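PDB 3KS6: glycerophosphoryl diester phosphodiesterase, which belongs to the glycerophosphoryl diester phosphodiesterase family, is built as a TIM barrel, and holds a magnesium ion among acidic side chains. Local coordinates for residues F102-K107 with T135-F140; S7-T12 with E35-P40. All blocks are in the same frame, centred on the assembly; numbering follows the deposited sequence.

Interaction 1 (F102-K107 with T135-F140). With MG (magnesium ion), chain F.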
loop_
_atom_site.group_PDB
_atom_site.type_symbol
_atom_site.label_atom_id
_atom_site.label_comp_id
_atom_site.label_asym_id
_atom_site.label_seq_id
_atom_site.Cartn_x
_atom_site.Cartn_y
_atom_site.Cartn_z
ATOM N N PHE A 102 -0.501 4.902 8.101
ATOM C CA PHE A 102 -0.272 4.904 6.663
ATOM C C PHE A 102 0.621 3.751 6.235
ATOM O O PHE A 102 1.617 3.456 6.918
ATOM C CB PHE A 102 0.476 6.186 6.254
ATOM C CG PHE A 102 -0.380 7.447 6.076
ATOM C CD1 PHE A 102 -1.754 7.458 6.160
ATOM C CD2 PHE A 102 0.254 8.623 5.679
ATOM C CE1 PHE A 102 -2.482 8.619 5.924
ATOM C CE2 PHE A 102 -0.494 9.786 5.432
ATOM C CZ PHE A 102 -1.865 9.761 5.573
ATOM N N ARG A 103 0.281 3.155 5.089
ATOM C CA ARG A 103 1.125 2.221 4.359
ATOM C C ARG A 103 1.283 2.883 2.958
ATOM O O ARG A 103 0.370 2.877 2.122
ATOM C CB ARG A 103 0.502 0.816 4.302
ATOM C CG ARG A 103 1.238 -0.193 3.387
ATOM C CD ARG A 103 0.426 -1.420 3.288
ATOM N NE ARG A 103 0.834 -2.368 2.257
ATOM C CZ ARG A 103 1.185 -3.631 2.473
ATOM N NH1 ARG A 103 1.162 -4.186 3.693
ATOM N NH2 ARG A 103 1.468 -4.382 1.424
ATOM N N CYS A 104 2.425 3.499 2.761
ATOM C CA CYS A 104 2.694 4.316 1.590
ATOM C C CYS A 104 3.512 3.555 0.550
ATOM O O CYS A 104 4.624 3.157 0.849
ATOM C CB CYS A 104 3.475 5.558 2.069
ATOM S SG CYS A 104 3.993 6.669 0.754
ATOM N N GLU A 105 3.010 3.405 -0.669
ATOM C CA GLU A 105 3.772 2.695 -1.716
ATOM C C GLU A 105 4.430 3.662 -2.669
ATOM O O GLU A 105 3.781 4.569 -3.176
ATOM C CB GLU A 105 2.886 1.714 -2.508
ATOM C CG GLU A 105 3.717 0.775 -3.379
ATOM C CD GLU A 105 2.891 -0.190 -4.201
ATOM O OE1 GLU A 105 1.709 -0.461 -3.844
ATOM O OE2 GLU A 105 3.424 -0.632 -5.254
ATOM N N ILE A 106 5.710 3.442 -2.899
ATOM C CA ILE A 106 6.536 4.200 -3.847
ATOM C C ILE A 106 6.539 3.450 -5.181
ATOM O O ILE A 106 7.093 2.330 -5.294
ATOM C CB ILE A 106 7.980 4.304 -3.333
ATOM C CG1 ILE A 106 8.013 4.958 -1.957
ATOM C CG2 ILE A 106 8.858 5.133 -4.320
ATOM C CD1 ILE A 106 7.380 6.383 -1.958
ATOM N N LYS A 107 5.883 4.066 -6.165
ATOM C CA LYS A 107 5.702 3.541 -7.515
ATOM C C LYS A 107 6.662 4.225 -8.492
ATOM O O LYS A 107 7.040 5.391 -8.292
ATOM C CB LYS A 107 4.270 3.839 -8.006
ATOM C CG LYS A 107 3.137 3.085 -7.317
ATOM C CD LYS A 107 2.952 1.674 -7.865
ATOM C CE LYS A 107 1.799 1.520 -8.885
ATOM N NZ LYS A 107 1.955 2.188 -10.221
ATOM N N THR A 135 3.948 6.274 9.407
ATOM C CA THR A 135 4.001 5.696 8.065
ATOM C C THR A 135 4.955 4.491 7.983
ATOM O O THR A 135 6.057 4.495 8.571
ATOM C CB THR A 135 4.443 6.759 7.023
ATOM O OG1 THR A 135 3.495 7.816 7.009
ATOM C CG2 THR A 135 4.520 6.155 5.601
ATOM N N THR A 136 4.480 3.459 7.290
ATOM C CA THR A 136 5.300 2.330 6.810
ATOM C C THR A 136 5.407 2.500 5.303
ATOM O O THR A 136 4.426 2.851 4.649
ATOM C CB THR A 136 4.604 0.968 7.120
ATOM O OG1 THR A 136 4.735 0.683 8.517
ATOM C CG2 THR A 136 5.199 -0.178 6.314
ATOM N N PHE A 137 6.583 2.237 4.740
ATOM C CA PHE A 137 6.791 2.384 3.311
ATOM C C PHE A 137 6.904 1.031 2.632
ATOM O O PHE A 137 7.507 0.100 3.164
ATOM C CB PHE A 137 8.072 3.179 3.001
ATOM C CG PHE A 137 8.009 4.606 3.463
ATOM C CD1 PHE A 137 7.476 5.589 2.635
ATOM C CD2 PHE A 137 8.508 4.961 4.699
ATOM C CE1 PHE A 137 7.438 6.906 3.049
ATOM C CE2 PHE A 137 8.449 6.295 5.141
ATOM C CZ PHE A 137 7.944 7.266 4.290
ATOM N N SER A 138 6.394 0.956 1.411
ATOM C CA SER A 138 6.439 -0.294 0.651
ATOM C C SER A 138 6.816 0.031 -0.800
ATOM O O SER A 138 6.645 1.153 -1.224
ATOM C CB SER A 138 5.068 -0.955 0.643
ATOM O OG SER A 138 4.097 -0.151 -0.013
ATOM N N SER A 139 7.358 -0.953 -1.518
ATOM C CA SER A 139 7.617 -0.790 -2.950
ATOM C C SER A 139 7.883 -2.129 -3.536
ATOM O O SER A 139 8.391 -3.007 -2.823
ATOM C CB SER A 139 8.875 0.046 -3.175
ATOM O OG SER A 139 9.043 0.352 -4.533
ATOM N N PHE A 140 7.567 -2.307 -4.829
ATOM C CA PHE A 140 8.029 -3.505 -5.549
ATOM C C PHE A 140 9.489 -3.365 -5.995
ATOM O O PHE A 140 10.105 -4.366 -6.354
ATOM C CB PHE A 140 7.190 -3.742 -6.796
ATOM C CG PHE A 140 5.850 -4.350 -6.529
ATOM C CD1 PHE A 140 4.746 -3.555 -6.245
ATOM C CD2 PHE A 140 5.681 -5.726 -6.537
ATOM C CE1 PHE A 140 3.506 -4.112 -6.019
ATOM C CE2 PHE A 140 4.422 -6.280 -6.288
ATOM C CZ PHE A 140 3.355 -5.466 -6.048
HETATM MG MG MG F . -0.284 -0.043 -3.799
HETATM O O HOH W 1 1.799 2.120 9.392
HETATM O O HOH W 2 1.604 -1.215 -0.378
HETATM O O HOH W 3 5.969 -0.245 -6.020
HETATM O O HOH W 4 -2.336 0.448 -4.032
HETATM O O HOH W 5 -0.303 -0.759 -5.762
#
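F102 to E105 pair with T135 to S138 as neighbouring parallel strands, their short axes 4.5 Å apart at closest and 31° between directions, and four backbone hydrogen bonds join them, T136 N to F102 O first and I106 N to S138 O last. S139 extends the pairing by its side chain: with OG anti to its backbone N (chi1 -173°), the hydroxyl donates to I106 O over 2.9 Å, in the carbonyl plane. The side carrying F102, C104, T135 and F137 is mostly apolar. There C104 and T135 are small enough to pack beside the F137 ring: T135 CG2 lies 3.7 Å from C104 CB and over the centre of one ring face, while C104 SG approaches obliquely, 5.1 Å from the ring centroid. T135 OG1, hydrogen-bonded to M131 O, sits at the edge of the F102 ring. The strands belong to a beta-alpha-beta unit of the TIM barrel, whose helix 118-128 covers this side with V122 and L126. On the other side, with R103 and E105, small S138 brings OG to 3.3 Å from E105 CB, and a water accepts from both that hydroxyl and R103 NE. E105 is long enough, its chain extended, to carry OE1 to magnesium at 2.0 Å. E105 OE2 lies at the edge of the F140 ring, 3.4 Å from F140 CD1, and accepts from a water that also donates to I106 O.

Interaction 2 (S7-T12 with E35-P40). With MG (magnesium ion), chain F; ACT (acetate ion), chain H.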
loop_
_atom_site.group_PDB
_atom_site.type_symbol
_atom_site.label_atom_id
_atom_site.label_comp_id
_atom_site.label_asym_id
_atom_site.label_seq_id
_atom_site.Cartn_x
_atom_site.Cartn_y
_atom_site.Cartn_z
ATOM N N SER A 7 -6.479 -1.064 4.357
ATOM C CA SER A 7 -7.487 -0.781 3.348
ATOM C C SER A 7 -6.815 -0.357 2.041
ATOM O O SER A 7 -6.201 0.700 1.986
ATOM C CB SER A 7 -8.379 0.342 3.847
ATOM O OG SER A 7 -9.345 0.760 2.910
ATOM N N HIS A 8 -6.956 -1.186 0.998
ATOM C CA HIS A 8 -6.230 -1.018 -0.271
ATOM C C HIS A 8 -6.810 0.135 -1.050
ATOM O O HIS A 8 -7.950 0.089 -1.483
ATOM C CB HIS A 8 -6.279 -2.324 -1.075
ATOM C CG HIS A 8 -5.393 -2.345 -2.292
ATOM N ND1 HIS A 8 -5.874 -2.589 -3.570
ATOM C CD2 HIS A 8 -4.052 -2.188 -2.418
ATOM C CE1 HIS A 8 -4.865 -2.542 -4.424
ATOM N NE2 HIS A 8 -3.745 -2.337 -3.754
ATOM N N ARG A 9 -6.018 1.185 -1.199
ATOM C CA ARG A 9 -6.427 2.378 -1.922
ATOM C C ARG A 9 -7.681 3.035 -1.306
ATOM O O ARG A 9 -8.451 3.698 -1.989
ATOM C CB ARG A 9 -6.640 2.085 -3.418
ATOM C CG ARG A 9 -5.510 1.293 -4.052
ATOM C CD ARG A 9 -5.667 1.152 -5.554
ATOM N NE ARG A 9 -4.775 0.101 -6.052
ATOM C CZ ARG A 9 -4.884 -0.512 -7.223
ATOM N NH1 ARG A 9 -5.844 -0.198 -8.084
ATOM N NH2 ARG A 9 -4.017 -1.468 -7.522
ATOM N N GLY A 10 -7.867 2.860 -0.001
ATOM C CA GLY A 10 -9.035 3.369 0.673
ATOM C C GLY A 10 -10.245 2.452 0.594
ATOM O O GLY A 10 -11.285 2.826 1.079
ATOM N N GLY A 11 -10.099 1.283 -0.064
ATOM C CA GLY A 11 -11.155 0.253 -0.164
ATOM C C GLY A 11 -11.795 0.278 -1.548
ATOM O O GLY A 11 -12.999 0.553 -1.683
ATOM N N THR A 12 -10.998 -0.063 -2.561
ATOM C CA THR A 12 -11.362 0.099 -3.973
ATOM C C THR A 12 -12.750 -0.418 -4.340
ATOM O O THR A 12 -13.507 0.254 -5.010
ATOM C CB THR A 12 -10.321 -0.619 -4.883
ATOM O OG1 THR A 12 -9.002 -0.241 -4.455
ATOM C CG2 THR A 12 -10.475 -0.269 -6.362
ATOM N N GLU A 35 -3.753 1.844 2.825
ATOM C CA GLU A 35 -2.715 1.736 1.809
ATOM C C GLU A 35 -2.993 2.699 0.649
ATOM O O GLU A 35 -4.133 2.847 0.238
ATOM C CB GLU A 35 -2.567 0.293 1.295
ATOM C CG GLU A 35 -1.277 0.098 0.436
ATOM C CD GLU A 35 -1.445 0.354 -1.063
ATOM O OE1 GLU A 35 -2.562 0.556 -1.540
ATOM O OE2 GLU A 35 -0.414 0.373 -1.782
ATOM N N PHE A 36 -1.944 3.307 0.101
ATOM C CA PHE A 36 -2.061 4.192 -1.043
ATOM C C PHE A 36 -0.713 4.336 -1.734
ATOM O O PHE A 36 0.332 4.041 -1.148
ATOM C CB PHE A 36 -2.582 5.573 -0.580
ATOM C CG PHE A 36 -1.685 6.222 0.437
ATOM C CD1 PHE A 36 -1.800 5.874 1.778
ATOM C CD2 PHE A 36 -0.682 7.106 0.048
ATOM C CE1 PHE A 36 -0.978 6.413 2.714
ATOM C CE2 PHE A 36 0.159 7.663 0.989
ATOM C CZ PHE A 36 -0.000 7.336 2.340
ATOM N N ASP A 37 -0.771 4.797 -2.981
ATOM C CA ASP A 37 0.400 4.965 -3.853
ATOM C C ASP A 37 0.483 6.462 -4.197
ATOM O O ASP A 37 -0.512 7.162 -4.183
ATOM C CB ASP A 37 0.210 4.166 -5.143
ATOM C CG ASP A 37 -0.461 2.823 -4.913
ATOM O OD1 ASP A 37 0.205 1.877 -4.407
ATOM O OD2 ASP A 37 -1.665 2.707 -5.231
ATOM N N LEU A 38 1.673 6.935 -4.533
ATOM C CA LEU A 38 1.898 8.364 -4.749
ATOM C C LEU A 38 2.670 8.580 -6.029
ATOM O O LEU A 38 3.515 7.752 -6.375
ATOM C CB LEU A 38 2.706 8.960 -3.566
ATOM C CG LEU A 38 2.140 8.898 -2.127
ATOM C CD1 LEU A 38 3.162 9.472 -1.083
ATOM C CD2 LEU A 38 0.815 9.628 -2.053
ATOM N N HIS A 39 2.401 9.703 -6.709
ATOM C CA HIS A 39 3.134 10.136 -7.914
ATOM C C HIS A 39 3.389 11.642 -7.900
ATOM O O HIS A 39 2.578 12.411 -7.364
ATOM C CB HIS A 39 2.331 9.788 -9.171
ATOM C CG HIS A 39 2.119 8.321 -9.358
ATOM N ND1 HIS A 39 3.019 7.514 -10.021
ATOM C CD2 HIS A 39 1.142 7.509 -8.901
ATOM C CE1 HIS A 39 2.578 6.270 -9.990
ATOM N NE2 HIS A 39 1.444 6.241 -9.314
ATOM N N PRO A 40 4.520 12.080 -8.460
ATOM C CA PRO A 40 4.764 13.507 -8.567
ATOM C C PRO A 40 4.063 14.112 -9.762
ATOM O O PRO A 40 3.872 13.412 -10.748
ATOM C CB PRO A 40 6.273 13.570 -8.765
ATOM C CG PRO A 40 6.598 12.303 -9.495
ATOM C CD PRO A 40 5.631 11.291 -9.007
HETATM MG MG MG F . -0.284 -0.043 -3.799
HETATM C C ACT H . -1.642 -3.860 -6.190
HETATM O O ACT H . -2.479 -4.800 -6.116
HETATM O OXT ACT H . -2.052 -2.676 -6.045
HETATM C CH3 ACT H . -0.192 -4.130 -6.448
HETATM O O HOH W 4 -2.336 0.448 -4.032
HETATM O O HOH W 5 -0.303 -0.759 -5.762
#
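E35 lies beside H8, their side chains pointing the same way from paired parallel strands. E35 N donates to S7 O at 2.8 Å, and R9 N returns a weak hydrogen bond to E35 O where the end of strand 4-8 bends through a type II turn from S7 to G10. E35 CB rests 3.7 Å from S7 O. CG then stands anti to the backbone N, and a bend at chi2 (-90°) swings the carboxylate to within 21° of parallel to the H8 ring. E35 OE1 comes 3.2 Å from H8 CD2 and accepts from a magnesium-bound water, whereas E35 OE2 binds the magnesium at 2.1 Å. The same water donates to D37 OD2 and accepts from R9 NE; D37, two residues on, binds the metal through OD1. The long R9 chain runs extended from the turn, CG over one face of the H8 ring, and its NH2 donates at 2.7 Å to OXT of an acetate ion, probably from the crystallisation liquor. H8 NE2 donates to that same oxygen and ND1 is hydrogen-bonded to D232; together they help set the ring's rotation. At the backbone angles of G10 a CB would crowd the carbonyl O of R9, which suits glycine to the turn. Carboxylates from neighbouring parallel strands, gathered at the end of the barrel where strands lead into loops, are typical of a TIM-barrel metal site.

Strands 33-40 and 101-106 are neighbours in one sheet, so interaction 2 and interaction 1 follow each other round the barrel, their centres about 9 Å apart. E105 N lies 2.8 Å from F36 O, a probable hydrogen bond that joins the two directly. On the helix-facing side of the sheet, C104 SG packs against L38 CD1 at 3.5 Å. Both contacts converge on magnesium: 35-40 supplies two carboxylates and 102-107 the third, with two shared waters also on the ion. E105 OE1 and D37 OD1 stand only 2.8 Å apart, a closeness of like charges that the metal probably makes tolerable. H8 and R9 of interaction 2 hydrogen-bond the acetate, and the F140 ring of interaction 1 lies near its methyl.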